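Local coordinates for protein 4-amino-4-deoxychorismate lyase (Legionella pneumophila, PDB 3LUL) that is a class IV aminotransferase family member, a two-domain protein of fold type IV that carries covalently bound pyridoxal phosphate, at residues S41-H46 against D67-L72; F113-Q118 against S238-R243. All blocks are in the same frame, centred on the assembly; numbering follows the deposited sequence.

Contact 1 (S41-H46 against D67-L72); sequences SFAYMH and DWFEHL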
loop_
_atom_site.group_PDB
_atom_site.type_symbol
_atom_site.label_atom_id
_atom_site.label_comp_id
_atom_site.label_asym_id
_atom_site.label_seq_id
_atom_site.Cartn_x
_atom_site.Cartn_y
_atom_site.Cartn_z
ATOM N N SER B 41 -6.793 -22.937 12.991
ATOM C CA SER B 41 -5.426 -23.288 13.276
ATOM C C SER B 41 -4.621 -22.056 13.740
ATOM O O SER B 41 -4.559 -21.017 13.055
ATOM C CB SER B 41 -4.830 -23.824 11.980
ATOM O OG SER B 41 -3.483 -24.184 12.105
ATOM N N PHE B 42 -3.987 -22.194 14.895
ATOM C CA PHE B 42 -3.126 -21.144 15.468
ATOM C C PHE B 42 -3.807 -19.806 15.668
ATOM O O PHE B 42 -3.202 -18.764 15.495
ATOM C CB PHE B 42 -1.807 -21.056 14.706
ATOM C CG PHE B 42 -1.133 -22.365 14.678
ATOM C CD1 PHE B 42 -0.370 -22.785 15.745
ATOM C CD2 PHE B 42 -1.410 -23.247 13.659
ATOM C CE1 PHE B 42 0.172 -24.058 15.754
ATOM C CE2 PHE B 42 -0.882 -24.509 13.652
ATOM C CZ PHE B 42 -0.082 -24.909 14.696
ATOM N N ALA B 43 -5.065 -19.873 16.100
ATOM C CA ALA B 43 -5.856 -18.676 16.354
ATOM C C ALA B 43 -5.120 -17.694 17.274
ATOM O O ALA B 43 -5.218 -16.500 17.070
ATOM C CB ALA B 43 -7.192 -19.049 16.987
ATOM N N TYR B 44 -4.408 -18.210 18.272
ATOM C CA TYR B 44 -3.668 -17.346 19.209
ATOM C C TYR B 44 -2.587 -16.580 18.467
ATOM O O TYR B 44 -2.506 -15.355 18.577
ATOM C CB TYR B 44 -3.066 -18.120 20.405
ATOM C CG TYR B 44 -2.194 -17.193 21.199
ATOM C CD1 TYR B 44 -0.832 -17.207 21.047
ATOM C CD2 TYR B 44 -2.747 -16.239 22.050
ATOM C CE1 TYR B 44 -0.028 -16.339 21.716
ATOM C CE2 TYR B 44 -1.928 -15.349 22.744
ATOM C CZ TYR B 44 -0.565 -15.413 22.565
ATOM O OH TYR B 44 0.311 -14.569 23.209
HETATM N N MSE B 45 -1.755 -17.287 17.708
HETATM C CA MSE B 45 -0.660 -16.586 17.044
HETATM C C MSE B 45 -1.128 -15.508 16.068
HETATM O O MSE B 45 -0.485 -14.459 15.953
HETATM C CB MSE B 45 0.338 -17.580 16.398
HETATM C CG MSE B 45 1.089 -18.393 17.432
HETATM SE SE MSE B 45 2.234 -19.725 16.583
HETATM C CE MSE B 45 3.641 -18.493 16.194
ATOM N N HIS B 46 -2.244 -15.760 15.381
ATOM C CA HIS B 46 -2.860 -14.757 14.504
ATOM C C HIS B 46 -3.365 -13.545 15.295
ATOM O O HIS B 46 -3.159 -12.410 14.897
ATOM C CB HIS B 46 -4.002 -15.391 13.716
ATOM C CG HIS B 46 -3.532 -16.311 12.640
ATOM N ND1 HIS B 46 -2.921 -15.852 11.492
ATOM C CD2 HIS B 46 -3.590 -17.666 12.525
ATOM C CE1 HIS B 46 -2.592 -16.884 10.726
ATOM N NE2 HIS B 46 -3.009 -17.994 11.319
ATOM N N ASP B 67 -12.856 -13.842 22.979
ATOM C CA ASP B 67 -13.903 -13.299 22.112
ATOM C C ASP B 67 -13.528 -13.472 20.628
ATOM O O ASP B 67 -14.381 -13.842 19.794
ATOM C CB ASP B 67 -14.205 -11.827 22.423
ATOM C CG ASP B 67 -15.009 -11.645 23.720
ATOM O OD1 ASP B 67 -15.486 -12.627 24.326
ATOM O OD2 ASP B 67 -15.176 -10.493 24.124
ATOM N N TRP B 68 -12.251 -13.254 20.322
ATOM C CA TRP B 68 -11.717 -13.488 18.972
ATOM C C TRP B 68 -11.991 -14.912 18.559
ATOM O O TRP B 68 -12.563 -15.166 17.497
ATOM C CB TRP B 68 -10.227 -13.221 18.994
ATOM C CG TRP B 68 -9.361 -13.751 17.892
ATOM C CD1 TRP B 68 -8.646 -14.906 17.912
ATOM C CD2 TRP B 68 -9.004 -13.080 16.686
ATOM N NE1 TRP B 68 -7.899 -15.028 16.773
ATOM C CE2 TRP B 68 -8.093 -13.912 16.003
ATOM C CE3 TRP B 68 -9.373 -11.868 16.102
ATOM C CZ2 TRP B 68 -7.571 -13.585 14.766
ATOM C CZ3 TRP B 68 -8.838 -11.529 14.874
ATOM C CH2 TRP B 68 -7.955 -12.387 14.208
ATOM N N PHE B 69 -11.582 -15.846 19.415
ATOM C CA PHE B 69 -11.750 -17.266 19.109
ATOM C C PHE B 69 -13.229 -17.599 18.912
ATOM O O PHE B 69 -13.594 -18.236 17.937
ATOM C CB PHE B 69 -11.110 -18.136 20.203
ATOM C CG PHE B 69 -11.041 -19.607 19.849
ATOM C CD1 PHE B 69 -9.922 -20.125 19.190
ATOM C CD2 PHE B 69 -12.067 -20.458 20.206
ATOM C CE1 PHE B 69 -9.845 -21.479 18.869
ATOM C CE2 PHE B 69 -12.003 -21.833 19.897
ATOM C CZ PHE B 69 -10.882 -22.335 19.242
ATOM N N GLU B 70 -14.077 -17.111 19.811
ATOM C CA GLU B 70 -15.544 -17.321 19.733
ATOM C C GLU B 70 -16.124 -16.788 18.417
ATOM O O GLU B 70 -16.986 -17.434 17.806
ATOM C CB GLU B 70 -16.262 -16.675 20.938
ATOM C CG GLU B 70 -17.826 -16.537 20.849
ATOM C CD GLU B 70 -18.584 -17.859 20.674
ATOM O OE1 GLU B 70 -17.937 -18.926 20.539
ATOM O OE2 GLU B 70 -19.846 -17.823 20.668
ATOM N N HIS B 71 -15.656 -15.623 17.986
ATOM C CA HIS B 71 -16.059 -15.082 16.671
ATOM C C HIS B 71 -15.663 -15.970 15.513
ATOM O O HIS B 71 -16.462 -16.157 14.599
ATOM C CB HIS B 71 -15.539 -13.678 16.442
ATOM C CG HIS B 71 -16.404 -12.625 17.036
ATOM N ND1 HIS B 71 -16.063 -11.933 18.177
ATOM C CD2 HIS B 71 -17.612 -12.154 16.656
ATOM C CE1 HIS B 71 -17.011 -11.060 18.457
ATOM N NE2 HIS B 71 -17.966 -11.179 17.553
ATOM N N LEU B 72 -14.462 -16.533 15.561
ATOM C CA LEU B 72 -13.998 -17.464 14.525
ATOM C C LEU B 72 -14.882 -18.701 14.497
ATOM O O LEU B 72 -15.332 -19.124 13.425
ATOM C CB LEU B 72 -12.527 -17.872 14.708
ATOM C CG LEU B 72 -11.457 -16.757 14.707
ATOM C CD1 LEU B 72 -10.064 -17.314 15.103
ATOM C CD2 LEU B 72 -11.413 -16.094 13.319
#
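Trp-68 meets the first turn of helix 43-57 obliquely, through the pyrrole N-H and CZ2 of its indole. NE1 donates to the carbonyl O of Ala-43 at 3.1 Å, in a bent bond with an N-H...O angle of 137°. The donor stands above the carbonyl plane, and the oxygen in turn is tilted about 30° out of the indole plane, so neither group uses its ideal direction. Further along the same ring, Trp-68 CZ2 packs on the CB of His-46 at 4.1 Å. The phenyl ring of Phe-69 turns an edge to the other helix: its CD1 lies 3.7 Å from the methyl CB of Ala-43, which sits near the ring plane. The imidazole of His-46 leads away from helix 65-78; at its edge, in plane, lies the carbonyl O of Ser-41, and its ND1 is hydrogen-bonded to Glu-31.

Ala-43 is therefore the hub. Its CB touches Phe-69 and also Leu-72, whose CD1 approaches to 3.8 Å, while its carbonyl takes the tryptophan N-H. With only a methyl in between, the CA atoms of Ala-43 and Phe-69 come within 6.7 Å. Trp-68 extends CG anti to its backbone N (chi1 162°), which carries the indole across to the neighbouring helix. Phe-42, at the N-cap position, accepts the backbone N-H of His-46 on its O at 3.2 Å.

The two helices pack beside each other on the sheet of the N-terminal domain. Ile-33 of strand 28-36 lies against His-46, Trp-68 and Leu-72; Trp-68 also touches Ala-88, and Leu-72 touches Ile-86, both of strand 84-91. Trp-47 meets the indole ring to ring, and Ile-201 of helix 201-212 touches His-46.

Contact 2 (F113-Q118 against S238-R243); sequences FNYSIQ and SLQGIR. With PO4 (phosphate ion), chain G.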
loop_
_atom_site.group_PDB
_atom_site.type_symbol
_atom_site.label_atom_id
_atom_site.label_comp_id
_atom_site.label_asym_id
_atom_site.label_seq_id
_atom_site.Cartn_x
_atom_site.Cartn_y
_atom_site.Cartn_z
ATOM N N PHE B 113 -13.952 -18.680 3.553
ATOM C CA PHE B 113 -13.841 -19.097 2.164
ATOM C C PHE B 113 -13.355 -20.526 2.094
ATOM O O PHE B 113 -12.763 -21.071 3.031
ATOM C CB PHE B 113 -12.905 -18.172 1.383
ATOM C CG PHE B 113 -11.546 -18.022 1.999
ATOM C CD1 PHE B 113 -11.317 -17.062 2.987
ATOM C CD2 PHE B 113 -10.486 -18.825 1.597
ATOM C CE1 PHE B 113 -10.043 -16.904 3.568
ATOM C CE2 PHE B 113 -9.205 -18.670 2.152
ATOM C CZ PHE B 113 -8.979 -17.722 3.145
ATOM N N ASN B 114 -13.639 -21.139 0.965
ATOM C CA ASN B 114 -13.170 -22.474 0.657
ATOM C C ASN B 114 -12.111 -22.356 -0.424
ATOM O O ASN B 114 -12.232 -21.518 -1.326
ATOM C CB ASN B 114 -14.328 -23.323 0.178
ATOM C CG ASN B 114 -15.215 -23.765 1.297
ATOM O OD1 ASN B 114 -16.135 -23.045 1.696
ATOM N ND2 ASN B 114 -14.934 -24.937 1.839
ATOM N N TYR B 115 -11.082 -23.194 -0.355
ATOM C CA TYR B 115 -9.999 -23.160 -1.343
ATOM C C TYR B 115 -9.295 -24.512 -1.412
ATOM O O TYR B 115 -9.371 -25.288 -0.463
ATOM C CB TYR B 115 -8.994 -22.069 -0.978
ATOM C CG TYR B 115 -8.173 -22.393 0.252
ATOM C CD1 TYR B 115 -8.678 -22.185 1.523
ATOM C CD2 TYR B 115 -6.903 -22.937 0.133
ATOM C CE1 TYR B 115 -7.928 -22.505 2.642
ATOM C CE2 TYR B 115 -6.147 -23.247 1.237
ATOM C CZ TYR B 115 -6.655 -23.021 2.497
ATOM O OH TYR B 115 -5.901 -23.345 3.588
ATOM N N SER B 116 -8.635 -24.777 -2.541
ATOM C CA SER B 116 -7.855 -25.997 -2.761
ATOM C C SER B 116 -6.371 -25.762 -2.460
ATOM O O SER B 116 -5.803 -24.773 -2.893
ATOM C CB SER B 116 -7.978 -26.486 -4.221
ATOM O OG SER B 116 -9.283 -26.968 -4.538
ATOM N N ILE B 117 -5.750 -26.687 -1.734
ATOM C CA ILE B 117 -4.306 -26.679 -1.559
ATOM C C ILE B 117 -3.657 -27.070 -2.886
ATOM O O ILE B 117 -3.964 -28.091 -3.451
ATOM C CB ILE B 117 -3.854 -27.553 -0.361
ATOM C CG1 ILE B 117 -4.271 -26.864 0.952
ATOM C CG2 ILE B 117 -2.328 -27.733 -0.354
ATOM C CD1 ILE B 117 -4.199 -27.746 2.196
ATOM N N GLN B 118 -2.802 -26.187 -3.399
ATOM C CA GLN B 118 -2.091 -26.387 -4.656
ATOM C C GLN B 118 -0.843 -27.247 -4.409
ATOM O O GLN B 118 -0.005 -26.886 -3.588
ATOM C CB GLN B 118 -1.691 -25.039 -5.229
ATOM C CG GLN B 118 -2.890 -24.177 -5.654
ATOM C CD GLN B 118 -2.868 -22.766 -5.048
ATOM O OE1 GLN B 118 -1.810 -22.132 -4.930
ATOM N NE2 GLN B 118 -4.046 -22.268 -4.666
ATOM N N SER B 238 0.198 -19.766 5.922
ATOM C CA SER B 238 -0.799 -20.451 6.765
ATOM C C SER B 238 -1.768 -21.224 5.924
ATOM O O SER B 238 -2.178 -22.290 6.318
ATOM C CB SER B 238 -1.607 -19.446 7.610
ATOM O OG SER B 238 -0.836 -18.929 8.641
ATOM N N LEU B 239 -2.145 -20.688 4.763
ATOM C CA LEU B 239 -3.145 -21.362 3.933
ATOM C C LEU B 239 -2.610 -22.548 3.164
ATOM O O LEU B 239 -3.307 -23.561 3.032
ATOM C CB LEU B 239 -3.859 -20.416 2.968
ATOM C CG LEU B 239 -4.674 -19.311 3.600
ATOM C CD1 LEU B 239 -5.241 -18.394 2.482
ATOM C CD2 LEU B 239 -5.759 -19.865 4.477
ATOM N N GLN B 240 -1.395 -22.437 2.653
ATOM C CA GLN B 240 -0.850 -23.490 1.802
ATOM C C GLN B 240 0.144 -24.405 2.512
ATOM O O GLN B 240 0.429 -25.461 2.001
ATOM C CB GLN B 240 -0.234 -22.874 0.518
ATOM C CG GLN B 240 -1.282 -22.280 -0.473
ATOM C CD GLN B 240 -2.143 -23.339 -1.189
ATOM O OE1 GLN B 240 -1.685 -24.484 -1.450
ATOM N NE2 GLN B 240 -3.392 -22.964 -1.524
ATOM N N GLY B 241 0.625 -24.025 3.701
ATOM C CA GLY B 241 1.681 -24.737 4.382
ATOM C C GLY B 241 2.940 -24.609 3.553
ATOM O O GLY B 241 3.292 -23.514 3.095
ATOM N N ILE B 242 3.610 -25.723 3.340
ATOM C CA ILE B 242 4.836 -25.737 2.580
ATOM C C ILE B 242 4.492 -25.963 1.106
ATOM O O ILE B 242 3.735 -26.905 0.764
ATOM C CB ILE B 242 5.799 -26.845 3.104
ATOM C CG1 ILE B 242 6.382 -26.426 4.446
ATOM C CG2 ILE B 242 6.903 -27.134 2.079
ATOM C CD1 ILE B 242 7.236 -27.477 5.135
ATOM N N ARG B 243 5.074 -25.126 0.252
ATOM C CA ARG B 243 4.909 -25.214 -1.201
ATOM C C ARG B 243 6.304 -25.362 -1.794
ATOM O O ARG B 243 7.217 -24.569 -1.512
ATOM C CB ARG B 243 4.217 -23.966 -1.725
ATOM C CG ARG B 243 3.872 -23.959 -3.227
ATOM C CD ARG B 243 2.456 -24.513 -3.528
ATOM N NE ARG B 243 2.235 -24.696 -4.981
ATOM C CZ ARG B 243 1.585 -23.848 -5.790
ATOM N NH1 ARG B 243 1.080 -22.702 -5.334
ATOM N NH2 ARG B 243 1.469 -24.119 -7.093
HETATM P P PO4 G . -10.655 -23.941 -5.696
HETATM O O1 PO4 G . -11.569 -23.406 -4.617
HETATM O O2 PO4 G . -10.844 -25.429 -5.855
HETATM O O3 PO4 G . -10.938 -23.293 -7.017
HETATM O O4 PO4 G . -9.245 -23.611 -5.237
HETATM O O HOH W 1 0.735 -25.859 -0.945
#
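Tyr-115 gives its hydroxyl proton to the carbonyl O of Leu-239 at 2.7 Å, in the carbonyl plane and on a lone pair. The Leu-239 side chain packs beside this bond, CD2 against Tyr-115 CZ and CD1 at the edge of the Phe-113 ring. The carboxamide of Gln-240, bent back at chi2 (-70°), binds the extended chain twice: OE1 accepts the Gln-118 N-H at 2.8 Å, and NE2 donates a weak bond to Ser-116 O at 3.3 Å. One water also donates to Gln-240 OE1 or to Gln-118 O, though it has more acceptors nearby than protons. The Gln-118 and Gln-240 amides stack with planes 27° apart. Gln-118 CB lies 3.5 Å above the centre of the Arg-243 guanidinium, whose NE is satisfied by His-120 O. Ser-116 N and OG both donate to a phosphate ion, probably from the crystallisation liquor, with OG 2.6 Å from its O2. Arg-97 of the second subunit packs on Phe-113 and Tyr-115. This is the interdomain linker of the class IV aminotransferase fold, tied to the turn before strand 241-248; Ser-238 in that turn hydrogen-bonds the cofactor phosphate of the modified residue at position 141.

How the contacts relate
Contact 1 packs two helices within the N-terminal domain, whereas contact 2 fastens the linker leaving that domain to the second one; their centres lie 18 Å apart. They meet at one point, where His-46 CE1 packs 3.4 Å from Ser-238 OG, the hydroxyl that binds OP2 of the cofactor-bearing residue 141. This packing contact puts His-46 probably in the second shell of the cofactor phosphate. Strand 28-36 touches both contacts: its Ile-33 meets side chains of contact 1, its Thr-32 meets Phe-113 and Leu-239. The free phosphate ion of contact 2 is a separate site, distinct from that of the cofactor phosphate.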